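Local coordinates for protein branched-chain amino acid aminotransferase (Thermoproteus uzoniensis, PDB 5CE8) that probably transfers the amino group of leucine, isoleucine and valine to 2-oxoglutarate with the help of pyridoxal 5'-phosphate, at residues V15-R20 with S125-A130; K135-E140 with Y182-M187; F98-Y103 with A130-K135. One frame throughout, in Å; residues are numbered along the deposited sequence.

Interaction 1: residues V15-R20 with S125-A130; sequences VWLDGR and SVAIAA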
ATOM      1  N   VAL A  15      26.244  23.596 -29.970  1.00 24.47           N
ATOM      2  CA  VAL A  15      25.791  23.057 -28.703  1.00 22.27           C
ATOM      3  C   VAL A  15      26.974  23.128 -27.740  1.00 25.28           C
ATOM      4  O   VAL A  15      28.136  22.931 -28.099  1.00 24.06           O
ATOM      5  CB  VAL A  15      25.353  21.555 -28.879  1.00 22.02           C
ATOM      6  CG1 VAL A  15      25.220  20.850 -27.524  1.00 20.60           C
ATOM      7  CG2 VAL A  15      24.012  21.436 -29.703  1.00 20.44           C
ATOM      8  N   TRP A  16      26.684  23.454 -26.509  1.00 23.57           N
ATOM      9  CA  TRP A  16      27.730  23.521 -25.513  1.00 23.18           C
ATOM     10  C   TRP A  16      27.912  22.154 -24.889  1.00 26.98           C
ATOM     11  O   TRP A  16      26.978  21.480 -24.402  1.00 23.57           O
ATOM     12  CB  TRP A  16      27.384  24.646 -24.540  1.00 22.69           C
ATOM     13  CG  TRP A  16      28.312  25.128 -23.505  1.00 21.33           C
ATOM     14  CD1 TRP A  16      28.941  26.316 -23.523  1.00 20.19           C
ATOM     15  CD2 TRP A  16      28.545  24.588 -22.184  1.00 23.43           C
ATOM     16  NE1 TRP A  16      29.608  26.495 -22.354  1.00 22.37           N
ATOM     17  CE2 TRP A  16      29.374  25.474 -21.509  1.00 19.40           C
ATOM     18  CE3 TRP A  16      28.163  23.453 -21.533  1.00 22.98           C
ATOM     19  CZ2 TRP A  16      29.805  25.270 -20.204  1.00 24.70           C
ATOM     20  CZ3 TRP A  16      28.586  23.274 -20.207  1.00 28.94           C
ATOM     21  CH2 TRP A  16      29.416  24.142 -19.585  1.00 24.29           C
ATOM     22  N   LEU A  17      29.172  21.773 -24.838  1.00 25.74           N
ATOM     23  CA  LEU A  17      29.567  20.561 -24.289  1.00 24.40           C
ATOM     24  C   LEU A  17      30.801  20.810 -23.455  1.00 25.38           C
ATOM     25  O   LEU A  17      31.864  21.160 -23.977  1.00 24.53           O
ATOM     26  CB  LEU A  17      29.816  19.654 -25.452  1.00 25.40           C
ATOM     27  CG  LEU A  17      30.143  18.218 -25.118  1.00 31.25           C
ATOM     28  CD1 LEU A  17      29.313  17.764 -23.969  1.00 30.00           C
ATOM     29  CD2 LEU A  17      29.900  17.281 -26.291  1.00 32.14           C
ATOM     30  N   ASP A  18      30.669  20.682 -22.152  1.00 26.00           N
ATOM     31  CA  ASP A  18      31.783  20.883 -21.274  1.00 27.66           C
ATOM     32  C   ASP A  18      32.680  22.093 -21.520  1.00 28.08           C
ATOM     33  O   ASP A  18      33.942  22.028 -21.605  1.00 26.60           O
ATOM     34  CB  ASP A  18      32.577  19.597 -21.210  1.00 31.25           C
ATOM     35  CG  ASP A  18      31.947  18.598 -20.238  1.00 32.11           C
ATOM     36  OD1 ASP A  18      31.013  18.961 -19.525  1.00 29.54           O
ATOM     37  OD2 ASP A  18      32.387  17.455 -20.215  1.00 30.94           O
ATOM     38  N   GLY A  19      32.015  23.220 -21.592  1.00 26.28           N
ATOM     39  CA  GLY A  19      32.706  24.463 -21.766  1.00 30.17           C
ATOM     40  C   GLY A  19      33.200  24.755 -23.162  1.00 27.43           C
ATOM     41  O   GLY A  19      33.973  25.656 -23.266  1.00 29.77           O
ATOM     42  N   ARG A  20      32.752  24.011 -24.206  1.00 32.20           N
ATOM     43  CA  ARG A  20      33.100  24.249 -25.642  1.00 28.00           C
ATOM     44  C   ARG A  20      31.865  24.232 -26.479  1.00 33.75           C
ATOM     45  O   ARG A  20      30.928  23.427 -26.236  1.00 30.93           O
ATOM     46  CB  ARG A  20      34.033  23.151 -26.212  1.00 34.72           C
ATOM     47  CG  ARG A  20      34.694  23.431 -27.571  1.00 40.68           C
ATOM     48  CD  ARG A  20      35.334  22.171 -28.175  1.00 44.84           C
ATOM     49  NE  ARG A  20      35.853  22.332 -29.552  1.00 42.56           N
ATOM     50  CZ  ARG A  20      36.264  21.319 -30.319  1.00 41.45           C
ATOM     51  NH1 ARG A  20      36.174  20.075 -29.862  1.00 41.67           N
ATOM     52  NH2 ARG A  20      36.748  21.547 -31.549  1.00 36.90           N
ATOM     53  N   SER A 125      29.487  15.307 -17.294  1.00 26.66           N
ATOM     54  CA  SER A 125      29.557  16.321 -18.349  1.00 27.15           C
ATOM     55  C   SER A 125      28.223  17.060 -18.423  1.00 23.43           C
ATOM     56  O   SER A 125      27.191  16.522 -18.013  1.00 26.38           O
ATOM     57  CB  SER A 125      29.864  15.689 -19.691  1.00 27.34           C
ATOM     58  OG  SER A 125      31.180  15.195 -19.778  1.00 28.35           O
ATOM     59  N   VAL A 126      28.239  18.289 -18.938  1.00 24.47           N
ATOM     60  CA  VAL A 126      27.034  19.020 -19.208  1.00 22.73           C
ATOM     61  C   VAL A 126      26.997  19.418 -20.686  1.00 20.99           C
ATOM     62  O   VAL A 126      27.948  19.881 -21.242  1.00 24.15           O
ATOM     63  CB  VAL A 126      26.796  20.203 -18.312  1.00 22.32           C
ATOM     64  CG1 VAL A 126      25.491  20.915 -18.726  1.00 23.16           C
ATOM     65  CG2 VAL A 126      26.703  19.760 -16.850  1.00 21.41           C
ATOM     66  N   ALA A 127      25.917  19.100 -21.356  1.00 18.40           N
ATOM     67  CA  ALA A 127      25.669  19.621 -22.727  1.00 17.61           C
ATOM     68  C   ALA A 127      24.416  20.450 -22.678  1.00 21.55           C
ATOM     69  O   ALA A 127      23.423  20.118 -21.906  1.00 17.19           O
ATOM     70  CB  ALA A 127      25.518  18.484 -23.712  1.00 17.52           C
ATOM     71  N   ILE A 128      24.425  21.502 -23.470  1.00 20.20           N
ATOM     72  CA  ILE A 128      23.339  22.473 -23.532  1.00 21.59           C
ATOM     73  C   ILE A 128      23.093  22.830 -24.950  1.00 24.73           C
ATOM     74  O   ILE A 128      23.940  23.418 -25.654  1.00 24.39           O
ATOM     75  CB  ILE A 128      23.581  23.790 -22.845  1.00 20.87           C
ATOM     76  CG1 ILE A 128      23.722  23.649 -21.369  1.00 22.23           C
ATOM     77  CG2 ILE A 128      22.446  24.793 -23.155  1.00 23.27           C
ATOM     78  CD1 ILE A 128      24.519  24.775 -20.732  1.00 22.06           C
ATOM     79  N   ALA A 129      21.899  22.471 -25.349  1.00 21.70           N
ATOM     80  CA  ALA A 129      21.356  22.728 -26.676  1.00 26.98           C
ATOM     81  C   ALA A 129      20.180  23.660 -26.586  1.00 27.53           C
ATOM     82  O   ALA A 129      19.334  23.552 -25.636  1.00 24.24           O
ATOM     83  CB  ALA A 129      20.885  21.446 -27.282  1.00 29.10           C
ATOM     84  N   ALA A 130      20.122  24.518 -27.607  1.00 29.67           N
ATOM     85  CA  ALA A 130      19.081  25.529 -27.822  1.00 31.57           C
ATOM     86  C   ALA A 130      18.421  25.297 -29.168  1.00 33.94           C
ATOM     87  O   ALA A 130      19.106  25.327 -30.176  1.00 34.26           O
ATOM     88  CB  ALA A 130      19.704  26.904 -27.779  1.00 33.75           C
TER

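Interaction 2: residues K135-E140 with Y182-M187; sequences KYLKVE and YDEAIM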
ATOM      1  N   LYS A 135       4.676  25.550 -29.904  1.00 46.21           N
ATOM      2  CA  LYS A 135       3.810  24.998 -28.809  1.00 46.08           C
ATOM      3  C   LYS A 135       3.924  23.438 -28.600  1.00 50.32           C
ATOM      4  O   LYS A 135       4.167  22.706 -29.584  1.00 56.42           O
ATOM      5  CB  LYS A 135       2.357  25.508 -29.024  1.00 41.54           C
ATOM      6  CG  LYS A 135       2.214  27.037 -28.827  1.00 35.60           C
ATOM      7  N   TYR A 136       3.797  22.963 -27.334  1.00 41.38           N
ATOM      8  CA  TYR A 136       3.795  21.492 -26.937  1.00 43.80           C
ATOM      9  C   TYR A 136       2.390  20.843 -26.864  1.00 43.97           C
ATOM     10  O   TYR A 136       2.222  19.636 -27.116  1.00 44.32           O
ATOM     11  CB  TYR A 136       4.473  21.269 -25.553  1.00 41.67           C
ATOM     12  CG  TYR A 136       4.782  19.808 -25.175  1.00 39.70           C
ATOM     13  CD1 TYR A 136       5.449  18.972 -26.071  1.00 42.30           C
ATOM     14  CD2 TYR A 136       4.465  19.284 -23.906  1.00 43.25           C
ATOM     15  CE1 TYR A 136       5.797  17.660 -25.754  1.00 43.97           C
ATOM     16  CE2 TYR A 136       4.775  17.930 -23.574  1.00 45.82           C
ATOM     17  CZ  TYR A 136       5.461  17.137 -24.497  1.00 46.33           C
ATOM     18  OH  TYR A 136       5.821  15.830 -24.239  1.00 47.02           O
ATOM     19  N   LEU A 137       1.404  21.641 -26.457  1.00 40.15           N
ATOM     20  CA  LEU A 137       0.023  21.212 -26.411  1.00 34.10           C
ATOM     21  C   LEU A 137      -0.841  22.261 -27.048  1.00 34.49           C
ATOM     22  O   LEU A 137      -0.536  23.450 -26.931  1.00 31.87           O
ATOM     23  CB  LEU A 137      -0.400  21.016 -24.959  1.00 30.04           C
ATOM     24  CG  LEU A 137       0.343  19.993 -24.104  1.00 30.61           C
ATOM     25  CD1 LEU A 137      -0.144  19.965 -22.640  1.00 28.81           C
ATOM     26  CD2 LEU A 137       0.290  18.598 -24.748  1.00 30.80           C
ATOM     27  N   LYS A 138      -1.966  21.814 -27.628  1.00 45.08           N
ATOM     28  CA  LYS A 138      -3.003  22.704 -28.211  1.00 45.69           C
ATOM     29  C   LYS A 138      -3.316  23.921 -27.298  1.00 46.79           C
ATOM     30  O   LYS A 138      -3.583  23.746 -26.122  1.00 42.06           O
ATOM     31  CB  LYS A 138      -4.329  21.967 -28.509  1.00 45.25           C
ATOM     32  CG  LYS A 138      -4.380  20.522 -29.045  1.00 47.74           C
ATOM     33  CD  LYS A 138      -5.873  20.131 -29.314  1.00 49.32           C
ATOM     34  CE  LYS A 138      -6.153  18.634 -29.612  1.00 53.92           C
ATOM     35  NZ  LYS A 138      -7.186  17.823 -28.845  1.00 48.15           N
ATOM     36  N   VAL A 139      -3.274  25.148 -27.827  1.00 48.51           N
ATOM     37  CA  VAL A 139      -3.466  26.361 -26.964  1.00 39.58           C
ATOM     38  C   VAL A 139      -4.901  26.437 -26.431  1.00 35.65           C
ATOM     39  O   VAL A 139      -5.184  26.799 -25.224  1.00 32.64           O
ATOM     40  CB  VAL A 139      -3.060  27.692 -27.679  1.00 36.75           C
ATOM     41  CG1 VAL A 139      -3.797  27.897 -29.029  1.00 36.84           C
ATOM     42  CG2 VAL A 139      -3.299  28.886 -26.743  1.00 37.96           C
ATOM     43  N   GLU A 140      -5.816  26.069 -27.309  1.00 36.54           N
ATOM     44  CA  GLU A 140      -7.250  26.078 -26.971  1.00 43.36           C
ATOM     45  C   GLU A 140      -7.700  25.011 -25.993  1.00 37.18           C
ATOM     46  O   GLU A 140      -8.844  25.050 -25.602  1.00 45.72           O
ATOM     47  CB  GLU A 140      -8.158  26.051 -28.224  1.00 45.54           C
ATOM     48  CG  GLU A 140      -8.214  24.745 -28.987  1.00 50.98           C
ATOM     49  CD  GLU A 140      -6.908  24.413 -29.660  1.00 53.05           C
ATOM     50  OE1 GLU A 140      -6.042  25.325 -29.769  1.00 46.62           O
ATOM     51  OE2 GLU A 140      -6.761  23.246 -30.087  1.00 55.16           O
ATOM     52  N   TYR A 182      -5.983  10.793 -27.255  1.00 37.08           N
ATOM     53  CA  TYR A 182      -5.923  11.915 -26.271  1.00 33.97           C
ATOM     54  C   TYR A 182      -4.638  12.680 -26.435  1.00 29.04           C
ATOM     55  O   TYR A 182      -3.599  12.121 -26.944  1.00 23.40           O
ATOM     56  CB  TYR A 182      -5.919  11.404 -24.805  1.00 36.15           C
ATOM     57  CG  TYR A 182      -7.130  10.573 -24.490  1.00 42.75           C
ATOM     58  CD1 TYR A 182      -8.357  11.173 -24.180  1.00 39.33           C
ATOM     59  CD2 TYR A 182      -7.079   9.174 -24.562  1.00 44.25           C
ATOM     60  CE1 TYR A 182      -9.494  10.414 -23.951  1.00 38.69           C
ATOM     61  CE2 TYR A 182      -8.215   8.417 -24.319  1.00 44.17           C
ATOM     62  CZ  TYR A 182      -9.415   9.044 -24.044  1.00 43.60           C
ATOM     63  OH  TYR A 182     -10.518   8.290 -23.776  1.00 53.49           O
ATOM     64  N   ASP A 183      -4.623  13.907 -25.940  1.00 21.72           N
ATOM     65  CA  ASP A 183      -3.433  14.724 -26.129  1.00 19.20           C
ATOM     66  C   ASP A 183      -2.418  14.489 -25.000  1.00 18.88           C
ATOM     67  O   ASP A 183      -1.241  14.581 -25.226  1.00 15.79           O
ATOM     68  CB  ASP A 183      -3.790  16.192 -26.214  1.00 22.05           C
ATOM     69  CG  ASP A 183      -4.901  16.465 -27.176  1.00 28.02           C
ATOM     70  OD1 ASP A 183      -4.654  16.235 -28.368  1.00 40.55           O
ATOM     71  OD2 ASP A 183      -6.032  16.863 -26.764  1.00 20.80           O
ATOM     72  N   GLU A 184      -2.880  14.143 -23.790  1.00 16.82           N
ATOM     73  CA  GLU A 184      -1.944  14.030 -22.671  1.00 19.38           C
ATOM     74  C   GLU A 184      -2.519  13.098 -21.585  1.00 20.16           C
ATOM     75  O   GLU A 184      -3.771  12.830 -21.500  1.00 19.27           O
ATOM     76  CB  GLU A 184      -1.614  15.425 -22.019  1.00 20.84           C
ATOM     77  CG  GLU A 184      -0.487  15.479 -20.935  1.00 22.09           C
ATOM     78  CD  GLU A 184       0.812  14.826 -21.448  1.00 26.91           C
ATOM     79  OE1 GLU A 184       1.590  15.582 -22.046  1.00 25.83           O
ATOM     80  OE2 GLU A 184       0.967  13.536 -21.428  1.00 28.56           O
ATOM     81  N   ALA A 185      -1.564  12.643 -20.766  1.00 19.81           N
ATOM     82  CA  ALA A 185      -1.805  11.768 -19.620  1.00 19.85           C
ATOM     83  C   ALA A 185      -1.982  12.482 -18.363  1.00 17.93           C
ATOM     84  O   ALA A 185      -1.353  13.464 -18.166  1.00 22.33           O
ATOM     85  CB  ALA A 185      -0.680  10.804 -19.428  1.00 18.80           C
ATOM     86  N   ILE A 186      -2.792  11.918 -17.464  1.00 17.45           N
ATOM     87  CA  ILE A 186      -2.747  12.308 -16.034  1.00 18.99           C
ATOM     88  C   ILE A 186      -2.351  11.078 -15.294  1.00 19.76           C
ATOM     89  O   ILE A 186      -2.929  10.062 -15.494  1.00 25.31           O
ATOM     90  CB  ILE A 186      -4.122  12.877 -15.484  1.00 18.34           C
ATOM     91  CG1 ILE A 186      -4.271  14.369 -15.863  1.00 19.97           C
ATOM     92  CG2 ILE A 186      -4.163  12.930 -13.954  1.00 18.67           C
ATOM     93  CD1 ILE A 186      -5.645  14.734 -16.153  1.00 20.55           C
ATOM     94  N   MET A 187      -1.482  11.218 -14.274  1.00 18.16           N
ATOM     95  CA  MET A 187      -1.012  10.111 -13.539  1.00 17.31           C
ATOM     96  C   MET A 187      -1.374  10.293 -12.073  1.00 14.67           C
ATOM     97  O   MET A 187      -1.151  11.404 -11.490  1.00 18.19           O
ATOM     98  CB  MET A 187       0.547  10.029 -13.609  1.00 19.84           C
ATOM     99  CG  MET A 187       1.061   9.333 -14.875  1.00 23.66           C
ATOM    100  SD  MET A 187       2.847   8.929 -14.790  1.00 29.59           S
ATOM    101  CE  MET A 187       3.257  10.515 -15.200  1.00 21.45           C
TER

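Interaction 3: residues F98-Y103 with A130-K135; sequences FKEDLY and AIPFGK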
ATOM      1  N   PHE A  98      20.190  33.097 -32.724  1.00 30.99           N
ATOM      2  CA  PHE A  98      18.762  32.922 -32.648  1.00 30.89           C
ATOM      3  C   PHE A  98      18.086  34.218 -32.262  1.00 29.41           C
ATOM      4  O   PHE A  98      18.627  34.969 -31.395  1.00 25.96           O
ATOM      5  CB  PHE A  98      18.401  31.855 -31.589  1.00 31.46           C
ATOM      6  CG  PHE A  98      18.682  30.457 -32.029  1.00 33.07           C
ATOM      7  CD1 PHE A  98      18.260  30.021 -33.320  1.00 25.60           C
ATOM      8  CD2 PHE A  98      19.367  29.569 -31.182  1.00 27.48           C
ATOM      9  CE1 PHE A  98      18.543  28.724 -33.761  1.00 30.06           C
ATOM     10  CE2 PHE A  98      19.626  28.272 -31.624  1.00 30.41           C
ATOM     11  CZ  PHE A  98      19.224  27.849 -32.904  1.00 33.48           C
ATOM     12  N   LYS A  99      16.956  34.474 -32.930  1.00 23.83           N
ATOM     13  CA  LYS A  99      16.082  35.644 -32.665  1.00 29.49           C
ATOM     14  C   LYS A  99      14.649  35.152 -32.781  1.00 29.54           C
ATOM     15  O   LYS A  99      13.858  35.628 -33.632  1.00 26.78           O
ATOM     16  CB  LYS A  99      16.307  36.815 -33.650  1.00 32.40           C
ATOM     17  CG  LYS A  99      17.562  37.610 -33.384  1.00 37.73           C
ATOM     18  CD  LYS A  99      17.937  38.538 -34.566  1.00 46.81           C
ATOM     19  CE  LYS A  99      19.392  39.041 -34.487  1.00 46.85           C
ATOM     20  NZ  LYS A  99      19.765  39.371 -33.081  1.00 45.24           N
ATOM     21  N   GLU A 100      14.329  34.141 -31.952  1.00 27.39           N
ATOM     22  CA  GLU A 100      13.000  33.469 -31.982  1.00 28.98           C
ATOM     23  C   GLU A 100      12.855  32.590 -30.718  1.00 27.67           C
ATOM     24  O   GLU A 100      13.841  32.308 -30.063  1.00 24.97           O
ATOM     25  CB  GLU A 100      12.916  32.566 -33.212  1.00 29.02           C
ATOM     26  CG  GLU A 100      13.760  31.267 -33.088  1.00 33.75           C
ATOM     27  CD  GLU A 100      14.002  30.580 -34.423  1.00 32.59           C
ATOM     28  OE1 GLU A 100      13.206  29.762 -34.874  1.00 40.54           O
ATOM     29  OE2 GLU A 100      15.029  30.878 -35.026  1.00 39.50           O
ATOM     30  N   ASP A 101      11.638  32.111 -30.473  1.00 28.11           N
ATOM     31  CA  ASP A 101      11.295  31.243 -29.312  1.00 27.05           C
ATOM     32  C   ASP A 101      12.077  29.931 -29.418  1.00 27.47           C
ATOM     33  O   ASP A 101      12.183  29.296 -30.512  1.00 26.87           O
ATOM     34  CB  ASP A 101       9.803  30.901 -29.250  1.00 29.36           C
ATOM     35  CG  ASP A 101       8.933  32.079 -28.976  1.00 26.83           C
ATOM     36  OD1 ASP A 101       9.491  33.137 -28.725  1.00 28.08           O
ATOM     37  OD2 ASP A 101       7.675  31.935 -29.092  1.00 28.17           O
ATOM     38  N   LEU A 102      12.676  29.583 -28.292  1.00 24.29           N
ATOM     39  CA  LEU A 102      13.510  28.401 -28.125  1.00 25.58           C
ATOM     40  C   LEU A 102      13.097  27.604 -26.895  1.00 24.38           C
ATOM     41  O   LEU A 102      12.556  28.187 -25.971  1.00 24.05           O
ATOM     42  CB  LEU A 102      14.939  28.809 -27.863  1.00 25.71           C
ATOM     43  CG  LEU A 102      15.695  29.705 -28.845  1.00 27.95           C
ATOM     44  CD1 LEU A 102      17.113  29.998 -28.273  1.00 27.21           C
ATOM     45  CD2 LEU A 102      15.680  29.083 -30.246  1.00 25.61           C
ATOM     46  N   TYR A 103      13.345  26.304 -26.965  1.00 24.30           N
ATOM     47  CA  TYR A 103      13.471  25.414 -25.830  1.00 24.03           C
ATOM     48  C   TYR A 103      14.944  25.049 -25.723  1.00 24.25           C
ATOM     49  O   TYR A 103      15.582  24.620 -26.673  1.00 29.25           O
ATOM     50  CB  TYR A 103      12.634  24.193 -26.087  1.00 28.47           C
ATOM     51  CG  TYR A 103      12.562  23.246 -24.933  1.00 25.58           C
ATOM     52  CD1 TYR A 103      13.498  22.226 -24.797  1.00 24.44           C
ATOM     53  CD2 TYR A 103      11.550  23.344 -23.987  1.00 28.39           C
ATOM     54  CE1 TYR A 103      13.438  21.343 -23.753  1.00 26.13           C
ATOM     55  CE2 TYR A 103      11.483  22.452 -22.914  1.00 25.91           C
ATOM     56  CZ  TYR A 103      12.393  21.427 -22.843  1.00 24.43           C
ATOM     57  OH  TYR A 103      12.403  20.577 -21.755  1.00 25.82           O
ATOM     58  N   ALA A 130      20.122  24.518 -27.607  1.00 29.67           N
ATOM     59  CA  ALA A 130      19.081  25.529 -27.822  1.00 31.57           C
ATOM     60  C   ALA A 130      18.421  25.297 -29.168  1.00 33.94           C
ATOM     61  O   ALA A 130      19.106  25.327 -30.176  1.00 34.26           O
ATOM     62  CB  ALA A 130      19.704  26.904 -27.779  1.00 33.75           C
ATOM     63  N   ILE A 131      17.112  25.036 -29.187  1.00 26.41           N
ATOM     64  CA  ILE A 131      16.439  24.670 -30.357  1.00 32.20           C
ATOM     65  C   ILE A 131      15.163  25.511 -30.617  1.00 32.91           C
ATOM     66  O   ILE A 131      14.385  25.799 -29.692  1.00 26.51           O
ATOM     67  CB  ILE A 131      16.194  23.108 -30.326  1.00 34.91           C
ATOM     68  CG1 ILE A 131      14.724  22.711 -30.235  1.00 35.31           C
ATOM     69  CG2 ILE A 131      17.021  22.423 -29.218  1.00 36.05           C
ATOM     70  CD1 ILE A 131      14.481  21.217 -30.405  1.00 36.12           C
ATOM     71  N   PRO A 132      14.887  25.823 -31.895  1.00 30.87           N
ATOM     72  CA  PRO A 132      13.652  26.490 -32.175  1.00 31.12           C
ATOM     73  C   PRO A 132      12.509  25.654 -31.727  1.00 34.20           C
ATOM     74  O   PRO A 132      12.604  24.423 -31.806  1.00 31.91           O
ATOM     75  CB  PRO A 132      13.644  26.591 -33.689  1.00 31.64           C
ATOM     76  CG  PRO A 132      15.065  26.720 -34.004  1.00 34.91           C
ATOM     77  CD  PRO A 132      15.744  25.761 -33.084  1.00 31.79           C
ATOM     78  N   PHE A 133      11.453  26.288 -31.207  1.00 34.79           N
ATOM     79  CA  PHE A 133      10.314  25.518 -30.586  1.00 36.31           C
ATOM     80  C   PHE A 133       9.097  26.395 -30.462  1.00 33.31           C
ATOM     81  O   PHE A 133       9.175  27.484 -29.877  1.00 31.31           O
ATOM     82  CB  PHE A 133      10.717  25.001 -29.182  1.00 37.07           C
ATOM     83  CG  PHE A 133       9.883  23.823 -28.652  1.00 41.68           C
ATOM     84  CD1 PHE A 133       9.978  22.559 -29.229  1.00 44.76           C
ATOM     85  CD2 PHE A 133       9.065  23.967 -27.506  1.00 36.80           C
ATOM     86  CE1 PHE A 133       9.276  21.463 -28.698  1.00 43.75           C
ATOM     87  CE2 PHE A 133       8.371  22.882 -26.978  1.00 38.36           C
ATOM     88  CZ  PHE A 133       8.460  21.637 -27.567  1.00 43.44           C
ATOM     89  N   GLY A 134       7.996  25.957 -31.088  1.00 39.65           N
ATOM     90  CA  GLY A 134       6.663  26.522 -30.882  1.00 35.58           C
ATOM     91  C   GLY A 134       5.930  25.920 -29.672  1.00 42.41           C
ATOM     92  O   GLY A 134       6.480  25.764 -28.528  1.00 35.22           O
ATOM     93  N   LYS A 135       4.676  25.550 -29.904  1.00 46.21           N
ATOM     94  CA  LYS A 135       3.810  24.998 -28.809  1.00 46.08           C
ATOM     95  C   LYS A 135       3.924  23.438 -28.600  1.00 50.32           C
ATOM     96  O   LYS A 135       4.167  22.706 -29.584  1.00 56.42           O
ATOM     97  CB  LYS A 135       2.357  25.508 -29.024  1.00 41.54           C
ATOM     98  CG  LYS A 135       2.214  27.037 -28.827  1.00 35.60           C
TER
HETATM   99  O   HOH W   1       7.185  29.168 -29.256  1.00 35.81           O

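Interaction 1: residues V15-R20 with S125-A130
Asp18 shows how a single carboxylate can finish a strand pair at the turn that ends strand 14-17. Its OD1 accepts the backbone N of Val126 at 2.9 Å, while its OD2 takes the hydroxyl of Ser125, OG to OD2 2.6 Å; both donors arrive on syn sides, somewhat out of the carboxylate plane. The backbone N of Asp18 meanwhile gives a nearly straight bond to Val126 O (3.0 Å, 173° at the hydrogen), so three bonds tie this one residue to the neighbouring strand. Asp18 stands in a type I' turn from Leu17 to Arg20, which joins strands 14-17 and 20-23 as a tight beta hairpin. Upstream, 15-17 runs antiparallel to 125-130, with Trp16 and Ile128 as a hydrogen-bonded pair. The indole of Trp16 leaves with CG anti to the backbone N (chi1 -171°), lying beside Ile128, whose CD1 sits over the rim of one ring face. Gly19 N lies toward the rim of the opposite face, 3.2 Å above the ring plane, and Trp16 CZ3 reaches Val126 CB at 4.0 Å. Helix 82-95 packs on this side through Ala88. On the side of the sheet away from Trp16, Leu17 CD1 meets Ala127 CB at 3.9 Å. Apolar side chains thus meet on both faces of the sheet, and the carboxylate, gripping an N-H and a hydroxyl at once, probably restrains the turn against the start of strand 125-132.

Interaction 2: residues K135-E140 with Y182-M187
An irregular loop, 135-140, passes the start of strand 184-187 without backbone pairing, and the closest CA atoms, those of Leu137 and Asp183, are 7.4 Å apart. Side chains therefore carry the contact. Lys138 and Asp183 make a salt bridge, with Lys138 NZ 2.6 Å from Asp183 OD2. The ammonium comes to the syn side of that oxygen, 19° out of the carboxylate plane, and the two side chains cross at about a right angle. The lysine is extended until its last torsion, where a bend (chi4 127°) turns NZ across the carboxylate, leaving CE 3.1 Å from Asp183 OD1. Asp183 OD2 also accepts the backbone N of Arg143, so the same oxygen serves the loop and the adjoining strand. That strand, 142-146, follows the loop in sequence and runs parallel to 184-188 in the mixed sheet of this class-IV aminotransferase; the loop itself leads into it from strand 125-132 of the antiparallel sheet. One residue earlier, Leu137 directs CD2 to Asp183 O and Glu184 OE1, each at 4.3 Å. The Tyr136 ring approaches Glu184 obliquely, CE2 lying 4.2 Å from OE1. Glu184 is held mainly by polar partners: its OE2 accepts Ala185 N at 2.8 Å, bonds to Ser198 OG and forms a salt bridge with Arg178 of helix 167-179. Tyr136 also packs against Leu117 of the second subunit, and the side chain of Tyr136 is about 9 Å from the bound pyridoxal 5'-phosphate.

Interaction 3: residues F98-Y103 with A130-K135
Residues 102-103 and 130-132 pair as antiparallel strands, Tyr103 opposite Ile131 in a hydrogen-bonded pair and Leu102 opposite Pro132 in a non-hydrogen-bonded one. Tyr103 N and Ile131 O meet at 3.0 Å, as do Ile131 N and Tyr103 O. Past Pro132, Phe133 N continues the pairing with a longer bond to Asp101 O, 3.2 Å, made from above the carbonyl plane. Tyr103 and Phe133 form the aromatic centre of the contact. Each has CG anti to its own backbone N (chi1 -174° and -159°), and their CB atoms touch at 3.7 Å. The edge of the tyrosine ring turns toward the face of the phenylalanine, an edge-to-face pair with centroids 5.4 Å apart and planes inclined at 50°. Ala261 touches both side chains, and the tyrosine OH is hydrogen-bonded to Arg105. Phe98 comes from the other end of its segment and crosses Pro132 at about a right angle. Its CE1 lies 4.0 Å from Pro132 CG, its CE2 reaches Ala130 CB, and Leu102 CD2 sits over the rim of one ring face. Glu100 flanks the same proline, with OE1 against Pro132 CB. Beyond the strand pair, a water donates to both Asp101 OD2 and Phe133 O, while Asp101 OD1 accepts the backbone N of Trp50. Ala130 O, buried beside the Phe98 ring, has no hydrogen-bonding partner in the model. The strand end is thus secured by backbone bonds, proline packing and a water bridge, while the aromatic pair probably helps fix the rotation of Tyr103, whose side chain is about 6 Å from the bound pyridoxal 5'-phosphate.

The three contacts show how one continuous piece of chain can serve successive partners. Strand 125-132 is an inner strand of the antiparallel sheet: interaction 1 pairs it with 14-17 along one edge and interaction 3 with 102-109 along the other, their centres 17 Å apart and Ala130 common to both. The chain runs on through Lys135, common to the segments of interactions 3 and 2, whose centres are 19 Å apart, as it crosses from that sheet toward the mixed one. Interactions 1 and 2 lie 29 Å apart between centres, on opposite sides of the chain's centre. Tyr103 of interaction 3 lies about 4 Å from the cofactor-binding Thr260, side chain to side chain, and Tyr136 of interaction 2 about 9 Å from the same side chain.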